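Local coordinates for protein glucose-6-phosphate dehydrogenase (Trypanosoma cruzi, PDB 5AQ1) that catalyses the NADP-dependent oxidation of glucose 6-phosphate to 6-phosphoglucono-1,5-lactone, the entry step of the pentose phosphate pathway, at residues B[59-64]-B[445-450]; B[130-135]-B[142-147]; B[161-166]-B[198-203]. All blocks are in the same frame, centred on the assembly; numbering follows the deposited sequence.

The three contacts are set on and around the parallel sheet of the dinucleotide-binding domain. Interaction 1 joins the loop after helix 43-58 to helix 441-451 of the C-terminal part, and interaction 2 ties helix 118-134 to strand 143-148 at the middle of the sheet; their centres lie about 15 Å apart, and the two contacts touch where L450 CD2 packs on L145 CD2 at 3.8 Å. Interaction 3 joins helix 155-165 to the loop before strand 206-208. It touches interaction 2 through R144 NH1, which makes a weak hydrogen bond to A166 O, and through F146 against L162. Interactions 1 and 3 do not meet. The side chain of L162 is about 13 Å from the bound NADPH.

Interaction 1 of 3, residues B[59-64]-B[445-450]; sequences NGMLPR and LIHEAL
M61 lies over one face of the H447 imidazole where the loop after helix 43-58 of the Rossmann-type domain meets helix 441-451 of the C-terminal part. Helix 43-58 ends in a Schellman motif with G60, at positive phi, as its C-prime residue, and M61 follows directly. The two side chains cross at about a right angle. M61 CG comes down over the ring, nearest its rim at H447 ND1, while M61 SD stands 4.3 Å from the centroid of the H447 ring and 20° off its normal, a Met-aromatic contact. With CG anti to the backbone N (chi1 176°), the H447 ring is carried from its helix toward the loop. Bends at chi2 and chi3 let the methionine chain turn over the imidazole.

One helical turn on from H447, L450 meets L62, again nearly at right angles, methyl against methyl. Around this pair lie I35 and L33 of strand 33-38, the former against L62 and the latter against L450, so the apolar contact continues into the sheet. L417 of the second subunit packs on M61, placing the methionine beside a subunit interface. Between the leucines the approach is L62 CD2 to L450 CD1, 3.4 Å.

Interaction 2 of 3, residues B[130-135]-B[142-147]; sequences RMEEAF and GNRLFY
Within the Rossmann-type domain, helix 118-134 packs beside the parallel sheet and leads through a short connection into strand 143-148, and a buried salt bridge between E132 and R144 ties the end of the helix to the start of the strand. R144 grips the carboxylate side-on, using NE and NH2, one for each oxygen. R144 NH2 donates to E132 OE1 at 3.0 Å with an N-H...O angle of 161°, and R144 NE donates to E132 OE2 in a bond of similar length and straightness. Both oxygens lie near the guanidinium plane, yet the carboxylate is turned 48° from that plane, and the nitrogens therefore meet it from above its own plane. E132 reaches across on a chain extended beyond CG, at about a right angle to the arginine.

The remaining nitrogen, R144 NH1, bonds to N125 OD1 on the same helix and weakly to A166 O. This further fixes the rotation of the guanidinium, and the ion pair would be expected to favour a charged E132. G142 O lies close to E132 OE2, two acceptors without a bond between them; Q168 NE2 donates to that carbonyl. A water extends the link to the strand backbone, giving one hydrogen to E132 OE2 and the other to N143 O, each oxygen 2.8 Å from the water oxygen.

Interaction 3 of 3, residues B[161-166]-B[198-203]; sequences GLSKGA and KPLFNE
With chi1 at -174°, S163 holds its OG opposite the backbone N and beside the carbonyl carbon, pointing from helix 155-165 to the loop that follows helix 187-197. F201 is set differently: its chi1 of -62° puts CG opposite the carbonyl carbon and swings the ring back toward the same helix. Together with the L200 carbonyl these two groups carry the contact.

S163 OG donates a hydrogen bond to L200 O, with 2.9 Å between the oxygens. S163 OG approaches in the plane of the L200 carbonyl, on a lone pair of L200 O, at a C=O...OG angle of 115°. It is the one hydrogen bond between the segments, and it joins a helix side chain to the main chain of an irregular loop. Alongside it, L200 CB also packs against the serine, 3.9 Å from S163 CB, and the leucine side chain rests on C159 and R160, one turn earlier on the helix.

The F201 ring, from the next residue of the loop, approaches with CZ foremost. That atom lies 4.1 Å from S163 CB, and L162 CB meets the ring at its edge, 4.3 Å from F201 CZ. Deeper in, both L162 and F201 rest on L177 of strand 175-179, while L162 also packs on F121 and L124 of helix 118-134. The polar bond of S163 thus lies beside an apolar cluster between helix and sheet.

Two successive beta-alpha-beta crossovers meet here, 143-148/155-165/175-179 and 175-179/187-197/206-208, the second ending in the edge strand 206-208. The contact packs the helix of the first against the loop after the helix of the second, as in a Rossmann-type domain.

Interaction 1 of 3, residues B[59-64]-B[445-450]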
ATOM      1  N   ASN B  59     -11.469 -45.226  -0.025  1.00 52.26           N
ATOM      2  CA  ASN B  59     -10.852 -44.345   0.965  1.00 52.44           C
ATOM      3  C   ASN B  59     -11.655 -44.245   2.260  1.00 50.91           C
ATOM      4  O   ASN B  59     -11.356 -43.406   3.108  1.00 51.47           O
ATOM      5  CB  ASN B  59     -10.643 -42.946   0.373  1.00 53.68           C
ATOM      6  CG  ASN B  59      -9.745 -42.954  -0.857  1.00 56.06           C
ATOM      7  OD1 ASN B  59      -8.971 -43.887  -1.077  1.00 54.57           O
ATOM      8  ND2 ASN B  59      -9.845 -41.904  -1.663  1.00 58.50           N
ATOM      9  N   GLY B  60     -12.666 -45.098   2.416  1.00 50.01           N
ATOM     10  CA  GLY B  60     -13.515 -45.087   3.605  1.00 49.58           C
ATOM     11  C   GLY B  60     -14.366 -43.836   3.722  1.00 47.34           C
ATOM     12  O   GLY B  60     -14.732 -43.429   4.821  1.00 46.08           O
ATOM     13  N   MET B  61     -14.686 -43.230   2.584  1.00 47.81           N
ATOM     14  CA  MET B  61     -15.429 -41.975   2.556  1.00 47.70           C
ATOM     15  C   MET B  61     -16.927 -42.209   2.375  1.00 45.67           C
ATOM     16  O   MET B  61     -17.726 -41.322   2.656  1.00 45.95           O
ATOM     17  CB  MET B  61     -14.907 -41.083   1.430  1.00 51.00           C
ATOM     18  CG  MET B  61     -14.640 -39.655   1.865  1.00 54.86           C
ATOM     19  SD  MET B  61     -12.923 -39.402   2.340  1.00 59.35           S
ATOM     20  CE  MET B  61     -12.230 -38.988   0.749  1.00 57.69           C
ATOM     21  N   LEU B  62     -17.295 -43.388   1.876  1.00 44.72           N
ATOM     22  CA  LEU B  62     -18.686 -43.833   1.848  1.00 43.36           C
ATOM     23  C   LEU B  62     -18.887 -44.880   2.930  1.00 42.79           C
ATOM     24  O   LEU B  62     -17.944 -45.597   3.267  1.00 44.27           O
ATOM     25  CB  LEU B  62     -19.029 -44.462   0.502  1.00 43.89           C
ATOM     26  CG  LEU B  62     -19.023 -43.558  -0.727  1.00 43.92           C
ATOM     27  CD1 LEU B  62     -19.358 -44.378  -1.963  1.00 43.79           C
ATOM     28  CD2 LEU B  62     -20.005 -42.408  -0.559  1.00 44.10           C
ATOM     29  N   PRO B  63     -20.114 -44.984   3.475  1.00 41.51           N
ATOM     30  CA  PRO B  63     -20.385 -46.090   4.393  1.00 41.78           C
ATOM     31  C   PRO B  63     -20.246 -47.437   3.684  1.00 42.53           C
ATOM     32  O   PRO B  63     -20.571 -47.546   2.502  1.00 41.25           O
ATOM     33  CB  PRO B  63     -21.839 -45.855   4.831  1.00 41.26           C
ATOM     34  CG  PRO B  63     -22.143 -44.441   4.484  1.00 40.50           C
ATOM     35  CD  PRO B  63     -21.290 -44.112   3.299  1.00 40.23           C
ATOM     36  N   ARG B  64     -19.749 -48.442   4.399  1.00 44.63           N
ATOM     37  CA  ARG B  64     -19.606 -49.788   3.841  1.00 47.23           C
ATOM     38  C   ARG B  64     -20.944 -50.361   3.355  1.00 45.33           C
ATOM     39  O   ARG B  64     -20.980 -51.087   2.360  1.00 45.49           O
ATOM     40  CB  ARG B  64     -18.924 -50.718   4.847  1.00 51.47           C
ATOM     41  CG  ARG B  64     -17.406 -50.502   4.921  1.00 54.41           C
ATOM     42  CD  ARG B  64     -16.915 -50.290   6.339  1.00 59.61           C
ATOM     43  NE  ARG B  64     -15.465 -50.421   6.438  1.00 65.09           N
ATOM     44  CZ  ARG B  64     -14.777 -50.287   7.571  1.00 68.73           C
ATOM     45  NH1 ARG B  64     -15.400 -50.007   8.713  1.00 71.70           N
ATOM     46  NH2 ARG B  64     -13.458 -50.429   7.561  1.00 69.66           N
ATOM     47  N   LEU B 445     -16.136 -33.465  -5.164  1.00 35.67           N
ATOM     48  CA  LEU B 445     -17.450 -32.828  -5.245  1.00 35.15           C
ATOM     49  C   LEU B 445     -18.566 -33.702  -4.684  1.00 34.91           C
ATOM     50  O   LEU B 445     -19.365 -33.241  -3.869  1.00 35.32           O
ATOM     51  CB  LEU B 445     -17.757 -32.411  -6.688  1.00 34.46           C
ATOM     52  CG  LEU B 445     -16.792 -31.358  -7.254  1.00 34.27           C
ATOM     53  CD1 LEU B 445     -16.998 -31.181  -8.745  1.00 34.62           C
ATOM     54  CD2 LEU B 445     -16.949 -30.025  -6.542  1.00 34.02           C
ATOM     55  N   ILE B 446     -18.609 -34.964  -5.102  1.00 35.32           N
ATOM     56  CA  ILE B 446     -19.587 -35.915  -4.568  1.00 35.17           C
ATOM     57  C   ILE B 446     -19.448 -36.014  -3.045  1.00 35.29           C
ATOM     58  O   ILE B 446     -20.450 -36.015  -2.326  1.00 35.62           O
ATOM     59  CB  ILE B 446     -19.446 -37.308  -5.227  1.00 35.55           C
ATOM     60  CG1 ILE B 446     -19.926 -37.247  -6.680  1.00 35.41           C
ATOM     61  CG2 ILE B 446     -20.249 -38.359  -4.468  1.00 36.20           C
ATOM     62  CD1 ILE B 446     -19.623 -38.488  -7.492  1.00 35.95           C
ATOM     63  N   HIS B 447     -18.208 -36.085  -2.564  1.00 35.18           N
ATOM     64  CA  HIS B 447     -17.928 -36.125  -1.126  1.00 35.99           C
ATOM     65  C   HIS B 447     -18.478 -34.896  -0.404  1.00 35.95           C
ATOM     66  O   HIS B 447     -19.071 -35.013   0.665  1.00 36.18           O
ATOM     67  CB  HIS B 447     -16.419 -36.253  -0.885  1.00 36.73           C
ATOM     68  CG  HIS B 447     -16.024 -36.204   0.559  1.00 38.33           C
ATOM     69  ND1 HIS B 447     -16.547 -37.062   1.504  1.00 39.23           N
ATOM     70  CD2 HIS B 447     -15.147 -35.409   1.217  1.00 38.23           C
ATOM     71  CE1 HIS B 447     -16.015 -36.791   2.683  1.00 39.58           C
ATOM     72  NE2 HIS B 447     -15.163 -35.793   2.535  1.00 39.24           N
ATOM     73  N   GLU B 448     -18.286 -33.723  -0.998  1.00 36.34           N
ATOM     74  CA  GLU B 448     -18.762 -32.480  -0.401  1.00 37.53           C
ATOM     75  C   GLU B 448     -20.295 -32.354  -0.449  1.00 37.84           C
ATOM     76  O   GLU B 448     -20.899 -31.776   0.459  1.00 37.63           O
ATOM     77  CB  GLU B 448     -18.086 -31.280  -1.071  1.00 38.19           C
ATOM     78  CG  GLU B 448     -16.615 -31.147  -0.704  1.00 39.38           C
ATOM     79  CD  GLU B 448     -15.832 -30.268  -1.659  1.00 41.24           C
ATOM     80  OE1 GLU B 448     -16.434 -29.374  -2.288  1.00 42.49           O
ATOM     81  OE2 GLU B 448     -14.602 -30.468  -1.782  1.00 43.83           O
ATOM     82  N   ALA B 449     -20.914 -32.897  -1.498  1.00 36.77           N
ATOM     83  CA  ALA B 449     -22.376 -32.970  -1.582  1.00 36.40           C
ATOM     84  C   ALA B 449     -22.952 -33.863  -0.477  1.00 36.79           C
ATOM     85  O   ALA B 449     -23.991 -33.545   0.102  1.00 37.48           O
ATOM     86  CB  ALA B 449     -22.810 -33.476  -2.948  1.00 35.99           C
ATOM     87  N   LEU B 450     -22.268 -34.967  -0.184  1.00 35.75           N
ATOM     88  CA  LEU B 450     -22.682 -35.861   0.898  1.00 36.24           C
ATOM     89  C   LEU B 450     -22.513 -35.221   2.268  1.00 36.15           C
ATOM     90  O   LEU B 450     -23.302 -35.478   3.174  1.00 36.16           O
ATOM     91  CB  LEU B 450     -21.899 -37.177   0.844  1.00 37.36           C
ATOM     92  CG  LEU B 450     -22.215 -38.086  -0.347  1.00 37.95           C
ATOM     93  CD1 LEU B 450     -21.166 -39.178  -0.480  1.00 38.62           C
ATOM     94  CD2 LEU B 450     -23.608 -38.690  -0.220  1.00 38.49           C
TER

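Interaction 2 of 3, residues B[130-135]-B[142-147]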
ATOM      1  N   ARG B 130     -37.007 -50.156   0.022  1.00 46.86           N
ATOM      2  CA  ARG B 130     -36.483 -51.499   0.301  1.00 47.83           C
ATOM      3  C   ARG B 130     -35.054 -51.466   0.822  1.00 46.60           C
ATOM      4  O   ARG B 130     -34.707 -52.184   1.759  1.00 46.46           O
ATOM      5  CB  ARG B 130     -36.512 -52.387  -0.951  1.00 50.13           C
ATOM      6  CG  ARG B 130     -37.820 -53.128  -1.111  1.00 53.41           C
ATOM      7  CD  ARG B 130     -37.766 -54.146  -2.235  1.00 56.35           C
ATOM      8  NE  ARG B 130     -39.111 -54.604  -2.566  1.00 60.53           N
ATOM      9  CZ  ARG B 130     -39.935 -53.999  -3.420  1.00 63.99           C
ATOM     10  NH1 ARG B 130     -39.567 -52.892  -4.069  1.00 62.63           N
ATOM     11  NH2 ARG B 130     -41.147 -54.511  -3.630  1.00 65.39           N
ATOM     12  N   MET B 131     -34.229 -50.646   0.182  1.00 45.31           N
ATOM     13  CA  MET B 131     -32.836 -50.488   0.580  1.00 45.47           C
ATOM     14  C   MET B 131     -32.720 -49.803   1.943  1.00 44.13           C
ATOM     15  O   MET B 131     -31.893 -50.194   2.767  1.00 44.77           O
ATOM     16  CB  MET B 131     -32.065 -49.696  -0.481  1.00 45.21           C
ATOM     17  CG  MET B 131     -31.893 -50.433  -1.803  1.00 46.29           C
ATOM     18  SD  MET B 131     -31.294 -49.372  -3.136  1.00 46.36           S
ATOM     19  CE  MET B 131     -30.974 -50.597  -4.404  1.00 46.77           C
ATOM     20  N   GLU B 132     -33.559 -48.799   2.177  1.00 42.60           N
ATOM     21  CA  GLU B 132     -33.565 -48.074   3.449  1.00 41.72           C
ATOM     22  C   GLU B 132     -34.004 -48.944   4.628  1.00 43.01           C
ATOM     23  O   GLU B 132     -33.434 -48.852   5.710  1.00 41.73           O
ATOM     24  CB  GLU B 132     -34.459 -46.843   3.352  1.00 40.91           C
ATOM     25  CG  GLU B 132     -33.885 -45.749   2.465  1.00 40.40           C
ATOM     26  CD  GLU B 132     -34.811 -44.554   2.322  1.00 40.08           C
ATOM     27  OE1 GLU B 132     -36.044 -44.742   2.442  1.00 41.74           O
ATOM     28  OE2 GLU B 132     -34.314 -43.436   2.078  1.00 37.48           O
ATOM     29  N   GLU B 133     -35.012 -49.786   4.417  1.00 45.78           N
ATOM     30  CA  GLU B 133     -35.483 -50.700   5.461  1.00 48.38           C
ATOM     31  C   GLU B 133     -34.410 -51.729   5.838  1.00 49.20           C
ATOM     32  O   GLU B 133     -34.329 -52.152   6.993  1.00 49.05           O
ATOM     33  CB  GLU B 133     -36.762 -51.434   5.021  1.00 50.27           C
ATOM     34  CG  GLU B 133     -37.995 -50.569   4.773  1.00 51.47           C
ATOM     35  CD  GLU B 133     -38.245 -49.511   5.835  1.00 51.80           C
ATOM     36  OE1 GLU B 133     -38.067 -49.821   7.032  1.00 53.40           O
ATOM     37  OE2 GLU B 133     -38.620 -48.369   5.467  1.00 51.01           O
ATOM     38  N   ALA B 134     -33.594 -52.122   4.860  1.00 49.87           N
ATOM     39  CA  ALA B 134     -32.541 -53.118   5.072  1.00 50.38           C
ATOM     40  C   ALA B 134     -31.329 -52.554   5.812  1.00 48.03           C
ATOM     41  O   ALA B 134     -30.482 -53.313   6.275  1.00 48.05           O
ATOM     42  CB  ALA B 134     -32.109 -53.724   3.742  1.00 51.48           C
ATOM     43  N   PHE B 135     -31.239 -51.229   5.906  1.00 46.05           N
ATOM     44  CA  PHE B 135     -30.222 -50.579   6.726  1.00 46.07           C
ATOM     45  C   PHE B 135     -30.350 -51.065   8.159  1.00 48.78           C
ATOM     46  O   PHE B 135     -31.449 -51.092   8.709  1.00 51.45           O
ATOM     47  CB  PHE B 135     -30.402 -49.065   6.675  1.00 44.28           C
ATOM     48  CG  PHE B 135     -29.424 -48.303   7.517  1.00 43.04           C
ATOM     49  CD1 PHE B 135     -28.094 -48.193   7.128  1.00 42.49           C
ATOM     50  CD2 PHE B 135     -29.834 -47.675   8.688  1.00 42.37           C
ATOM     51  CE1 PHE B 135     -27.188 -47.482   7.895  1.00 41.60           C
ATOM     52  CE2 PHE B 135     -28.934 -46.960   9.459  1.00 42.12           C
ATOM     53  CZ  PHE B 135     -27.609 -46.866   9.063  1.00 41.60           C
ATOM     54  N   GLY B 142     -33.699 -42.615   5.763  1.00 40.55           N
ATOM     55  CA  GLY B 142     -32.489 -42.637   4.940  1.00 38.80           C
ATOM     56  C   GLY B 142     -32.284 -41.359   4.148  1.00 37.05           C
ATOM     57  O   GLY B 142     -33.250 -40.706   3.748  1.00 36.25           O
ATOM     58  N   ASN B 143     -31.021 -41.003   3.926  1.00 35.55           N
ATOM     59  CA  ASN B 143     -30.669 -39.841   3.114  1.00 34.66           C
ATOM     60  C   ASN B 143     -30.549 -40.243   1.649  1.00 34.30           C
ATOM     61  O   ASN B 143     -30.007 -41.299   1.339  1.00 35.70           O
ATOM     62  CB  ASN B 143     -29.350 -39.241   3.591  1.00 34.34           C
ATOM     63  CG  ASN B 143     -29.417 -38.750   5.024  1.00 34.36           C
ATOM     64  OD1 ASN B 143     -30.301 -37.973   5.385  1.00 34.87           O
ATOM     65  ND2 ASN B 143     -28.481 -39.200   5.850  1.00 34.32           N
ATOM     66  N   ARG B 144     -31.041 -39.394   0.752  1.00 33.70           N
ATOM     67  CA  ARG B 144     -31.107 -39.723  -0.668  1.00 34.00           C
ATOM     68  C   ARG B 144     -30.373 -38.691  -1.511  1.00 33.97           C
ATOM     69  O   ARG B 144     -30.718 -37.512  -1.487  1.00 33.68           O
ATOM     70  CB  ARG B 144     -32.565 -39.798  -1.116  1.00 34.76           C
ATOM     71  CG  ARG B 144     -33.411 -40.752  -0.293  1.00 35.78           C
ATOM     72  CD  ARG B 144     -34.826 -40.860  -0.837  1.00 36.69           C
ATOM     73  NE  ARG B 144     -35.636 -41.800  -0.064  1.00 37.60           N
ATOM     74  CZ  ARG B 144     -36.889 -42.145  -0.356  1.00 38.03           C
ATOM     75  NH1 ARG B 144     -37.508 -41.631  -1.412  1.00 37.94           N
ATOM     76  NH2 ARG B 144     -37.528 -43.014   0.419  1.00 39.15           N
ATOM     77  N   LEU B 145     -29.359 -39.138  -2.252  1.00 34.65           N
ATOM     78  CA  LEU B 145     -28.640 -38.281  -3.198  1.00 34.21           C
ATOM     79  C   LEU B 145     -28.987 -38.704  -4.623  1.00 34.32           C
ATOM     80  O   LEU B 145     -28.679 -39.821  -5.034  1.00 34.14           O
ATOM     81  CB  LEU B 145     -27.131 -38.385  -2.979  1.00 34.72           C
ATOM     82  CG  LEU B 145     -26.238 -37.508  -3.866  1.00 35.07           C
ATOM     83  CD1 LEU B 145     -26.365 -36.047  -3.486  1.00 34.64           C
ATOM     84  CD2 LEU B 145     -24.785 -37.945  -3.761  1.00 36.09           C
ATOM     85  N   PHE B 146     -29.634 -37.811  -5.366  1.00 34.05           N
ATOM     86  CA  PHE B 146     -29.988 -38.077  -6.754  1.00 34.40           C
ATOM     87  C   PHE B 146     -28.974 -37.404  -7.668  1.00 34.38           C
ATOM     88  O   PHE B 146     -28.856 -36.180  -7.668  1.00 33.25           O
ATOM     89  CB  PHE B 146     -31.395 -37.557  -7.058  1.00 34.54           C
ATOM     90  CG  PHE B 146     -32.478 -38.264  -6.293  1.00 34.87           C
ATOM     91  CD1 PHE B 146     -32.888 -39.534  -6.666  1.00 35.95           C
ATOM     92  CD2 PHE B 146     -33.092 -37.661  -5.204  1.00 34.72           C
ATOM     93  CE1 PHE B 146     -33.884 -40.193  -5.966  1.00 36.84           C
ATOM     94  CE2 PHE B 146     -34.090 -38.313  -4.500  1.00 35.55           C
ATOM     95  CZ  PHE B 146     -34.486 -39.582  -4.879  1.00 36.45           C
ATOM     96  N   TYR B 147     -28.232 -38.211  -8.426  1.00 35.30           N
ATOM     97  CA  TYR B 147     -27.291 -37.696  -9.420  1.00 35.63           C
ATOM     98  C   TYR B 147     -27.952 -37.734 -10.795  1.00 35.71           C
ATOM     99  O   TYR B 147     -28.232 -38.811 -11.319  1.00 35.74           O
ATOM    100  CB  TYR B 147     -25.998 -38.522  -9.435  1.00 36.12           C
ATOM    101  CG  TYR B 147     -24.810 -37.777 -10.019  1.00 36.72           C
ATOM    102  CD1 TYR B 147     -24.808 -37.351 -11.350  1.00 36.84           C
ATOM    103  CD2 TYR B 147     -23.685 -37.497  -9.244  1.00 36.92           C
ATOM    104  CE1 TYR B 147     -23.729 -36.669 -11.887  1.00 36.67           C
ATOM    105  CE2 TYR B 147     -22.600 -36.817  -9.775  1.00 36.93           C
ATOM    106  CZ  TYR B 147     -22.631 -36.404 -11.097  1.00 37.07           C
ATOM    107  OH  TYR B 147     -21.562 -35.729 -11.631  1.00 36.68           O
TER
HETATM  108  O   HOH W   1     -31.566 -43.644   1.738  1.00 23.52           O

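Interaction 3 of 3, residues B[161-166]-B[198-203]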
ATOM      1  N   GLY B 161     -40.840 -35.419 -11.472  1.00 45.98           N
ATOM      2  CA  GLY B 161     -41.135 -36.780 -11.026  1.00 45.85           C
ATOM      3  C   GLY B 161     -40.531 -37.099  -9.672  1.00 46.08           C
ATOM      4  O   GLY B 161     -41.194 -37.678  -8.811  1.00 47.96           O
ATOM      5  N   LEU B 162     -39.267 -36.717  -9.484  1.00 44.41           N
ATOM      6  CA  LEU B 162     -38.571 -36.924  -8.213  1.00 43.28           C
ATOM      7  C   LEU B 162     -39.224 -36.132  -7.084  1.00 43.35           C
ATOM      8  O   LEU B 162     -39.458 -36.670  -6.003  1.00 42.67           O
ATOM      9  CB  LEU B 162     -37.093 -36.519  -8.326  1.00 42.05           C
ATOM     10  CG  LEU B 162     -36.180 -37.447  -9.128  1.00 40.96           C
ATOM     11  CD1 LEU B 162     -34.824 -36.799  -9.326  1.00 39.43           C
ATOM     12  CD2 LEU B 162     -36.042 -38.804  -8.449  1.00 41.14           C
ATOM     13  N   SER B 163     -39.505 -34.857  -7.345  1.00 44.33           N
ATOM     14  CA  SER B 163     -40.138 -33.974  -6.363  1.00 44.17           C
ATOM     15  C   SER B 163     -41.501 -34.505  -5.944  1.00 45.42           C
ATOM     16  O   SER B 163     -41.841 -34.505  -4.764  1.00 45.01           O
ATOM     17  CB  SER B 163     -40.295 -32.564  -6.937  1.00 43.30           C
ATOM     18  OG  SER B 163     -40.775 -31.663  -5.957  1.00 43.24           O
ATOM     19  N   LYS B 164     -42.263 -34.976  -6.923  1.00 47.64           N
ATOM     20  CA  LYS B 164     -43.627 -35.420  -6.698  1.00 51.11           C
ATOM     21  C   LYS B 164     -43.698 -36.757  -5.959  1.00 51.89           C
ATOM     22  O   LYS B 164     -44.535 -36.919  -5.071  1.00 54.21           O
ATOM     23  CB  LYS B 164     -44.367 -35.520  -8.039  1.00 54.19           C
ATOM     24  CG  LYS B 164     -45.858 -35.810  -7.936  1.00 57.67           C
ATOM     25  CD  LYS B 164     -46.440 -36.205  -9.287  1.00 61.36           C
ATOM     26  CE  LYS B 164     -47.880 -36.686  -9.165  1.00 64.21           C
ATOM     27  NZ  LYS B 164     -48.852 -35.561  -9.057  1.00 66.39           N
ATOM     28  N   GLY B 165     -42.835 -37.708  -6.318  1.00 51.20           N
ATOM     29  CA  GLY B 165     -43.005 -39.093  -5.863  1.00 50.96           C
ATOM     30  C   GLY B 165     -41.803 -39.875  -5.355  1.00 49.28           C
ATOM     31  O   GLY B 165     -41.901 -41.089  -5.189  1.00 48.59           O
ATOM     32  N   ALA B 166     -40.682 -39.207  -5.090  1.00 47.81           N
ATOM     33  CA  ALA B 166     -39.494 -39.903  -4.581  1.00 48.23           C
ATOM     34  C   ALA B 166     -38.705 -39.100  -3.541  1.00 47.29           C
ATOM     35  O   ALA B 166     -37.494 -39.278  -3.398  1.00 44.95           O
ATOM     36  CB  ALA B 166     -38.592 -40.308  -5.739  1.00 48.49           C
ATOM     37  N   LYS B 198     -37.644 -23.882  -8.966  1.00 50.31           N
ATOM     38  CA  LYS B 198     -38.000 -23.160  -7.731  1.00 52.23           C
ATOM     39  C   LYS B 198     -39.066 -23.862  -6.858  1.00 51.35           C
ATOM     40  O   LYS B 198     -38.830 -24.085  -5.671  1.00 52.94           O
ATOM     41  CB  LYS B 198     -38.449 -21.724  -8.062  1.00 54.93           C
ATOM     42  CG  LYS B 198     -37.628 -20.631  -7.393  1.00 58.02           C
ATOM     43  CD  LYS B 198     -37.884 -19.269  -8.033  1.00 61.73           C
ATOM     44  CE  LYS B 198     -36.958 -18.188  -7.488  1.00 64.46           C
ATOM     45  NZ  LYS B 198     -35.561 -18.312  -7.994  1.00 65.52           N
ATOM     46  N   PRO B 199     -40.231 -24.213  -7.435  1.00 49.74           N
ATOM     47  CA  PRO B 199     -41.263 -24.880  -6.630  1.00 51.11           C
ATOM     48  C   PRO B 199     -41.008 -26.367  -6.327  1.00 51.54           C
ATOM     49  O   PRO B 199     -41.691 -26.934  -5.474  1.00 52.06           O
ATOM     50  CB  PRO B 199     -42.521 -24.734  -7.492  1.00 51.72           C
ATOM     51  CG  PRO B 199     -42.006 -24.689  -8.887  1.00 51.14           C
ATOM     52  CD  PRO B 199     -40.694 -23.961  -8.813  1.00 49.87           C
ATOM     53  N   LEU B 200     -40.048 -26.987  -7.013  1.00 50.66           N
ATOM     54  CA  LEU B 200     -39.767 -28.419  -6.852  1.00 49.30           C
ATOM     55  C   LEU B 200     -38.768 -28.710  -5.730  1.00 49.04           C
ATOM     56  O   LEU B 200     -38.924 -29.687  -4.997  1.00 47.34           O
ATOM     57  CB  LEU B 200     -39.230 -29.001  -8.162  1.00 48.06           C
ATOM     58  CG  LEU B 200     -40.031 -28.703  -9.432  1.00 47.76           C
ATOM     59  CD1 LEU B 200     -39.340 -29.325 -10.633  1.00 47.47           C
ATOM     60  CD2 LEU B 200     -41.464 -29.201  -9.318  1.00 47.63           C
ATOM     61  N   PHE B 201     -37.738 -27.869  -5.618  1.00 50.10           N
ATOM     62  CA  PHE B 201     -36.661 -28.054  -4.642  1.00 49.38           C
ATOM     63  C   PHE B 201     -36.225 -26.728  -4.030  1.00 49.59           C
ATOM     64  O   PHE B 201     -36.297 -25.688  -4.678  1.00 49.67           O
ATOM     65  CB  PHE B 201     -35.439 -28.687  -5.312  1.00 48.36           C
ATOM     66  CG  PHE B 201     -35.691 -30.054  -5.869  1.00 49.46           C
ATOM     67  CD1 PHE B 201     -35.672 -31.166  -5.041  1.00 50.23           C
ATOM     68  CD2 PHE B 201     -35.941 -30.232  -7.223  1.00 51.00           C
ATOM     69  CE1 PHE B 201     -35.905 -32.430  -5.550  1.00 51.92           C
ATOM     70  CE2 PHE B 201     -36.174 -31.496  -7.739  1.00 52.03           C
ATOM     71  CZ  PHE B 201     -36.156 -32.598  -6.902  1.00 52.43           C
ATOM     72  N   ASN B 202     -35.755 -26.781  -2.786  1.00 51.73           N
ATOM     73  CA  ASN B 202     -35.084 -25.642  -2.164  1.00 52.58           C
ATOM     74  C   ASN B 202     -33.698 -25.496  -2.757  1.00 49.49           C
ATOM     75  O   ASN B 202     -33.115 -26.471  -3.232  1.00 51.10           O
ATOM     76  CB  ASN B 202     -34.944 -25.842  -0.658  1.00 56.92           C
ATOM     77  CG  ASN B 202     -36.275 -25.898   0.072  1.00 64.51           C
ATOM     78  OD1 ASN B 202     -36.311 -26.359   1.205  1.00 75.44           O
ATOM     79  ND2 ASN B 202     -37.365 -25.442  -0.555  1.00 68.44           N
ATOM     80  N   GLU B 203     -33.163 -24.282  -2.720  1.00 47.08           N
ATOM     81  CA  GLU B 203     -31.816 -24.025  -3.225  1.00 45.56           C
ATOM     82  C   GLU B 203     -30.763 -24.795  -2.423  1.00 45.78           C
ATOM     83  O   GLU B 203     -29.732 -25.186  -2.966  1.00 42.89           O
ATOM     84  CB  GLU B 203     -31.519 -22.522  -3.198  1.00 44.52           C
ATOM     85  CG  GLU B 203     -30.174 -22.111  -3.787  1.00 43.15           C
ATOM     86  CD  GLU B 203     -30.049 -22.376  -5.279  1.00 42.57           C
ATOM     87  OE1 GLU B 203     -31.054 -22.723  -5.944  1.00 42.76           O
ATOM     88  OE2 GLU B 203     -28.924 -22.223  -5.792  1.00 40.65           O
TER